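Local coordinates for putative secreted protein (Pseudomonas aeruginosa, PDB 3NPD) that is of unknown function but belongs to a Pseudomonas family of putative secreted, quorum-sensing-regulated virulence factors, at residues 10-21 and 36-44. Sequence-based numbering, arbitrary orientation.
Sequences SKMLEKVAKESS and GYTVEGNQL
Helix 10-21 runs antiparallel to strand 36-40 of a beta-hairpin on one face of the mixed sheet, Leu13, Val16 and Ala17 meeting Val39 and Leu44, and Ala17, Ser20 and Ser21 meeting Tyr37; the axes of the short segments approach to 6.7 Å, with 165° between their N-to-C directions. The hairpin turns through a type II' beta turn from Glu40 to Gln43, with Gly41 at its positive-phi corner. Ala17 CB lies 3.7 Å from both Tyr37 CB and Leu44 CD1. In Val39, CG1 anti to the backbone N (chi1 173°) leaves CG2 beside that N, pressed on the helix backbone 3.5 Å from Glu14 N; the Glu14 side chain crosses that of Val39 at about a right angle, CG against CB and CG2. Leu13 CD1 meets Asn42 O of the turn at 3.4 Å, and Leu82 of helix 77-83 also packs on Leu13, Val16 and Leu44. Polar bonds hold both ends. Ser10 OG donates to Gly41 O at 2.6 Å, from above the carbonyl plane with a C=O...O angle of 110°; it also meets Asp6 O one turn back, so its single proton is shared or alternates. At the far end Tyr37 N donates to Ser21 OG over 2.9 Å, and that hydroxyl donates to Ala17 O, tying strand to helix backbone. Ser21 OG also sits at the Tyr37 ring edge, in plane, whereas Ser20 CB makes a CH-pi contact over one face, 3.8 Å from the Tyr37 ring centroid and offset toward the CD1-CE1 rim.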
ATOM      1  N   SER A  10     -13.680   7.456   0.596  1.00 13.55           N
ATOM      2  CA  SER A  10     -13.496   6.003   0.691  1.00 15.51           C
ATOM      3  C   SER A  10     -14.070   5.284  -0.535  1.00 14.14           C
ATOM      4  O   SER A  10     -13.406   4.412  -1.108  1.00 17.15           O
ATOM      5  CB  SER A  10     -14.133   5.429   1.941  1.00 16.36           C
ATOM      6  OG  SER A  10     -13.579   6.032   3.063  1.00 22.05           O
ATOM      7  N   LYS A  11     -15.252   5.712  -0.974  1.00 16.24           N
ATOM      8  CA  LYS A  11     -15.875   5.177  -2.207  1.00 18.17           C
ATOM      9  C   LYS A  11     -15.043   5.419  -3.472  1.00 16.29           C
ATOM     10  O   LYS A  11     -14.953   4.541  -4.316  1.00 17.86           O
ATOM     11  CB  LYS A  11     -17.300   5.703  -2.387  1.00 19.83           C
ATOM     12  CG  LYS A  11     -18.237   5.159  -1.322  1.00 30.13           C
ATOM     13  CD  LYS A  11     -18.695   3.746  -1.720  1.00 38.25           C
ATOM     14  CE  LYS A  11     -18.743   2.809  -0.575  1.00 46.61           C
ATOM     15  NZ  LYS A  11     -19.265   1.504  -1.095  1.00 49.76           N
HETATM   16  N   MSE A  12     -14.450   6.592  -3.583  1.00 16.19           N
HETATM   17  CA  MSE A  12     -13.520   6.923  -4.678  1.00 18.57           C
HETATM   18  C   MSE A  12     -12.285   6.022  -4.618  1.00 14.34           C
HETATM   19  O   MSE A  12     -11.836   5.501  -5.649  1.00 17.43           O
HETATM   20  CB  MSE A  12     -13.124   8.402  -4.619  1.00 18.56           C
HETATM   21  CG  MSE A  12     -14.365   9.323  -4.785  1.00 16.27           C
HETATM   22 SE   MSE A  12     -14.059  11.122  -4.265  0.75 19.75          SE
HETATM   23  CE  MSE A  12     -12.443  11.516  -5.282  1.00 20.40           C
ATOM     24  N   LEU A  13     -11.731   5.842  -3.415  1.00 13.43           N
ATOM     25  CA  LEU A  13     -10.609   4.930  -3.214  1.00 10.84           C
ATOM     26  C   LEU A  13     -10.971   3.469  -3.549  1.00 15.81           C
ATOM     27  O   LEU A  13     -10.162   2.766  -4.114  1.00 14.85           O
ATOM     28  CB  LEU A  13     -10.061   5.037  -1.796  1.00 12.31           C
ATOM     29  CG  LEU A  13      -9.437   6.400  -1.425  1.00 14.12           C
ATOM     30  CD1 LEU A  13      -8.989   6.356   0.061  1.00 13.59           C
ATOM     31  CD2 LEU A  13      -8.295   6.771  -2.372  1.00 15.87           C
ATOM     32  N   GLU A  14     -12.188   3.040  -3.219  1.00 17.18           N
ATOM     33  CA  GLU A  14     -12.677   1.693  -3.566  1.00 17.44           C
ATOM     34  C   GLU A  14     -12.696   1.472  -5.084  1.00 17.44           C
ATOM     35  O   GLU A  14     -12.347   0.385  -5.552  1.00 15.92           O
ATOM     36  CB  GLU A  14     -14.086   1.438  -2.982  1.00 20.05           C
ATOM     37  CG  GLU A  14     -14.012   1.037  -1.528  1.00 26.85           C
ATOM     38  CD  GLU A  14     -15.338   0.879  -0.835  1.00 45.97           C
ATOM     39  OE1 GLU A  14     -16.395   0.887  -1.511  1.00 46.30           O
ATOM     40  OE2 GLU A  14     -15.301   0.735   0.408  1.00 47.19           O
ATOM     41  N   LYS A  15     -13.046   2.507  -5.859  1.00 14.91           N
ATOM     42  CA  LYS A  15     -13.007   2.386  -7.322  1.00 16.87           C
ATOM     43  C   LYS A  15     -11.577   2.108  -7.753  1.00 16.21           C
ATOM     44  O   LYS A  15     -11.352   1.236  -8.581  1.00 16.88           O
ATOM     45  CB  LYS A  15     -13.496   3.638  -8.099  1.00 20.12           C
ATOM     46  CG  LYS A  15     -14.939   4.007  -7.929  1.00 28.19           C
ATOM     47  CD  LYS A  15     -15.399   4.903  -9.123  1.00 36.99           C
ATOM     48  N   VAL A  16     -10.621   2.902  -7.235  1.00 13.56           N
ATOM     49  CA  VAL A  16      -9.188   2.667  -7.524  1.00 14.67           C
ATOM     50  C   VAL A  16      -8.739   1.267  -7.070  1.00 12.93           C
ATOM     51  O   VAL A  16      -8.035   0.581  -7.783  1.00 14.15           O
ATOM     52  CB  VAL A  16      -8.284   3.762  -6.933  1.00 16.07           C
ATOM     53  CG1 VAL A  16      -6.806   3.463  -7.156  1.00 16.99           C
ATOM     54  CG2 VAL A  16      -8.649   5.129  -7.594  1.00 20.15           C
ATOM     55  N   ALA A  17      -9.116   0.874  -5.867  1.00 14.81           N
ATOM     56  CA  ALA A  17      -8.810  -0.471  -5.362  1.00 13.65           C
ATOM     57  C   ALA A  17      -9.310  -1.616  -6.262  1.00 16.07           C
ATOM     58  O   ALA A  17      -8.537  -2.505  -6.593  1.00 14.76           O
ATOM     59  CB  ALA A  17      -9.308  -0.644  -3.952  1.00 12.37           C
ATOM     60  N   LYS A  18     -10.540  -1.500  -6.751  1.00 16.07           N
ATOM     61  CA  LYS A  18     -11.111  -2.497  -7.651  1.00 18.16           C
ATOM     62  C   LYS A  18     -10.350  -2.588  -8.971  1.00 16.58           C
ATOM     63  O   LYS A  18      -9.995  -3.695  -9.386  1.00 16.63           O
ATOM     64  CB  LYS A  18     -12.605  -2.261  -7.890  1.00 22.12           C
ATOM     65  CG  LYS A  18     -13.504  -2.739  -6.774  1.00 30.87           C
ATOM     66  CD  LYS A  18     -14.972  -2.424  -7.080  1.00 38.24           C
ATOM     67  N   GLU A  19     -10.091  -1.454  -9.637  1.00 14.12           N
ATOM     68  CA  GLU A  19      -9.377  -1.487 -10.923  0.50 15.93           C
ATOM     69  C   GLU A  19      -7.937  -1.996 -10.736  1.00 15.10           C
ATOM     70  O   GLU A  19      -7.459  -2.798 -11.538  1.00 17.57           O
ATOM     71  CB  GLU A  19      -9.416  -0.143 -11.659  0.50 16.85           C
ATOM     72  CG  GLU A  19      -8.737   0.991 -10.969  0.50 19.51           C
ATOM     73  CD  GLU A  19      -8.883   2.306 -11.705  0.50 27.16           C
ATOM     74  OE1 GLU A  19      -8.302   2.453 -12.804  0.50 29.78           O
ATOM     75  OE2 GLU A  19      -9.556   3.211 -11.152  0.50 36.70           O
ATOM     76  N   SER A  20      -7.270  -1.547  -9.664  1.00 13.83           N
ATOM     77  CA  SER A  20      -5.902  -1.915  -9.393  1.00 16.11           C
ATOM     78  C   SER A  20      -5.734  -3.385  -8.957  1.00 15.91           C
ATOM     79  O   SER A  20      -4.615  -3.922  -9.072  1.00 20.05           O
ATOM     80  CB  SER A  20      -5.317  -0.978  -8.339  1.00 16.69           C
ATOM     81  OG  SER A  20      -5.343   0.368  -8.817  1.00 18.84           O
ATOM     82  N   SER A  21      -6.803  -4.008  -8.462  1.00 15.67           N
ATOM     83  CA  SER A  21      -6.775  -5.425  -8.044  1.00 16.08           C
ATOM     84  C   SER A  21      -6.965  -6.438  -9.195  1.00 15.96           C
ATOM     85  O   SER A  21      -6.744  -7.639  -9.007  1.00 16.46           O
ATOM     86  CB  SER A  21      -7.778  -5.657  -6.926  1.00 15.95           C
ATOM     87  OG  SER A  21      -7.457  -4.843  -5.791  1.00 15.39           O
ATOM     88  N   GLY A  36      -3.229  -7.282  -4.257  1.00 16.25           N
ATOM     89  CA  GLY A  36      -4.287  -6.331  -4.605  1.00 15.33           C
ATOM     90  C   GLY A  36      -4.520  -5.336  -3.495  1.00 12.66           C
ATOM     91  O   GLY A  36      -3.657  -5.124  -2.637  1.00 14.05           O
ATOM     92  N   TYR A  37      -5.691  -4.707  -3.547  1.00 14.04           N
ATOM     93  CA  TYR A  37      -6.002  -3.536  -2.757  1.00 13.36           C
ATOM     94  C   TYR A  37      -7.328  -3.601  -2.056  1.00 14.42           C
ATOM     95  O   TYR A  37      -8.278  -4.206  -2.565  1.00 16.43           O
ATOM     96  CB  TYR A  37      -6.059  -2.318  -3.684  1.00 15.38           C
ATOM     97  CG  TYR A  37      -4.761  -2.061  -4.388  1.00 14.65           C
ATOM     98  CD1 TYR A  37      -4.397  -2.804  -5.502  1.00 15.86           C
ATOM     99  CD2 TYR A  37      -3.907  -1.001  -3.984  1.00 16.77           C
ATOM    100  CE1 TYR A  37      -3.152  -2.577  -6.155  1.00 18.87           C
ATOM    101  CE2 TYR A  37      -2.717  -0.722  -4.666  1.00 19.54           C
ATOM    102  CZ  TYR A  37      -2.331  -1.515  -5.735  1.00 18.17           C
ATOM    103  OH  TYR A  37      -1.147  -1.265  -6.421  1.00 19.35           O
ATOM    104  N   THR A  38      -7.375  -3.009  -0.869  1.00 13.52           N
ATOM    105  CA  THR A  38      -8.602  -2.774  -0.103  1.00 14.23           C
ATOM    106  C   THR A  38      -8.577  -1.328   0.403  1.00 14.06           C
ATOM    107  O   THR A  38      -7.562  -0.627   0.263  1.00 14.56           O
ATOM    108  CB  THR A  38      -8.807  -3.748   1.075  1.00 15.04           C
ATOM    109  OG1 THR A  38      -7.799  -3.514   2.067  1.00 15.68           O
ATOM    110  CG2 THR A  38      -8.816  -5.238   0.639  1.00 17.66           C
ATOM    111  N   VAL A  39      -9.687  -0.888   0.976  1.00 13.91           N
ATOM    112  CA  VAL A  39      -9.805   0.456   1.507  1.00 12.74           C
ATOM    113  C   VAL A  39     -10.320   0.372   2.949  1.00 14.95           C
ATOM    114  O   VAL A  39     -11.257  -0.408   3.265  1.00 15.48           O
ATOM    115  CB  VAL A  39     -10.767   1.306   0.638  1.00 14.51           C
ATOM    116  CG1 VAL A  39     -11.015   2.675   1.301  1.00 14.59           C
ATOM    117  CG2 VAL A  39     -10.185   1.494  -0.778  1.00 13.89           C
ATOM    118  N   GLU A  40      -9.664   1.119   3.817  1.00 15.53           N
ATOM    119  CA  GLU A  40     -10.112   1.298   5.231  1.00 13.24           C
ATOM    120  C   GLU A  40     -10.082   2.784   5.475  1.00 16.21           C
ATOM    121  O   GLU A  40      -9.030   3.383   5.606  1.00 17.33           O
ATOM    122  CB  GLU A  40      -9.229   0.555   6.213  1.00 18.18           C
ATOM    123  CG  GLU A  40      -9.257  -0.941   6.062  1.00 19.53           C
ATOM    124  CD  GLU A  40     -10.561  -1.618   6.456  1.00 33.42           C
ATOM    125  OE1 GLU A  40     -11.367  -1.057   7.270  1.00 33.41           O
ATOM    126  OE2 GLU A  40     -10.764  -2.746   5.955  1.00 33.98           O
ATOM    127  N   GLY A  41     -11.265   3.395   5.515  1.00 17.35           N
ATOM    128  CA  GLY A  41     -11.354   4.834   5.719  1.00 16.41           C
ATOM    129  C   GLY A  41     -10.716   5.604   4.569  1.00 16.08           C
ATOM    130  O   GLY A  41     -11.063   5.383   3.396  1.00 16.00           O
ATOM    131  N   ASN A  42      -9.723   6.427   4.915  1.00 15.65           N
ATOM    132  CA  ASN A  42      -8.978   7.217   3.938  1.00 15.14           C
ATOM    133  C   ASN A  42      -7.703   6.509   3.410  1.00 12.89           C
ATOM    134  O   ASN A  42      -6.940   7.126   2.682  1.00 14.72           O
ATOM    135  CB  ASN A  42      -8.638   8.630   4.461  1.00 17.88           C
ATOM    136  CG  ASN A  42      -7.678   8.611   5.633  1.00 23.05           C
ATOM    137  OD1 ASN A  42      -7.427   7.555   6.230  1.00 18.22           O
ATOM    138  ND2 ASN A  42      -7.161   9.764   5.984  1.00 28.03           N
ATOM    139  N   GLN A  43      -7.493   5.240   3.763  1.00 12.41           N
ATOM    140  CA  GLN A  43      -6.337   4.481   3.358  1.00 14.18           C
ATOM    141  C   GLN A  43      -6.667   3.545   2.210  1.00 15.87           C
ATOM    142  O   GLN A  43      -7.577   2.718   2.308  1.00 15.47           O
ATOM    143  CB  GLN A  43      -5.794   3.610   4.500  1.00 16.06           C
ATOM    144  CG  GLN A  43      -5.227   4.417   5.613  1.00 15.60           C
ATOM    145  CD  GLN A  43      -4.643   3.595   6.731  1.00 23.10           C
ATOM    146  OE1 GLN A  43      -3.893   2.642   6.524  1.00 15.18           O
ATOM    147  NE2 GLN A  43      -4.958   4.002   7.942  1.00 24.78           N
ATOM    148  N   LEU A  44      -5.918   3.686   1.127  1.00 13.10           N
ATOM    149  CA  LEU A  44      -5.859   2.700   0.039  1.00 12.76           C
ATOM    150  C   LEU A  44      -4.695   1.771   0.382  1.00 13.16           C
ATOM    151  O   LEU A  44      -3.545   2.214   0.423  1.00 14.22           O
ATOM    152  CB  LEU A  44      -5.605   3.398  -1.310  1.00 13.79           C
ATOM    153  CG  LEU A  44      -5.442   2.492  -2.530  1.00 16.63           C
ATOM    154  CD1 LEU A  44      -6.713   1.629  -2.750  1.00 14.16           C
ATOM    155  CD2 LEU A  44      -5.075   3.312  -3.801  1.00 14.19           C
TER
HETATM  156  O   HOH W   1      -2.530   1.270  -8.337  1.00 39.09           O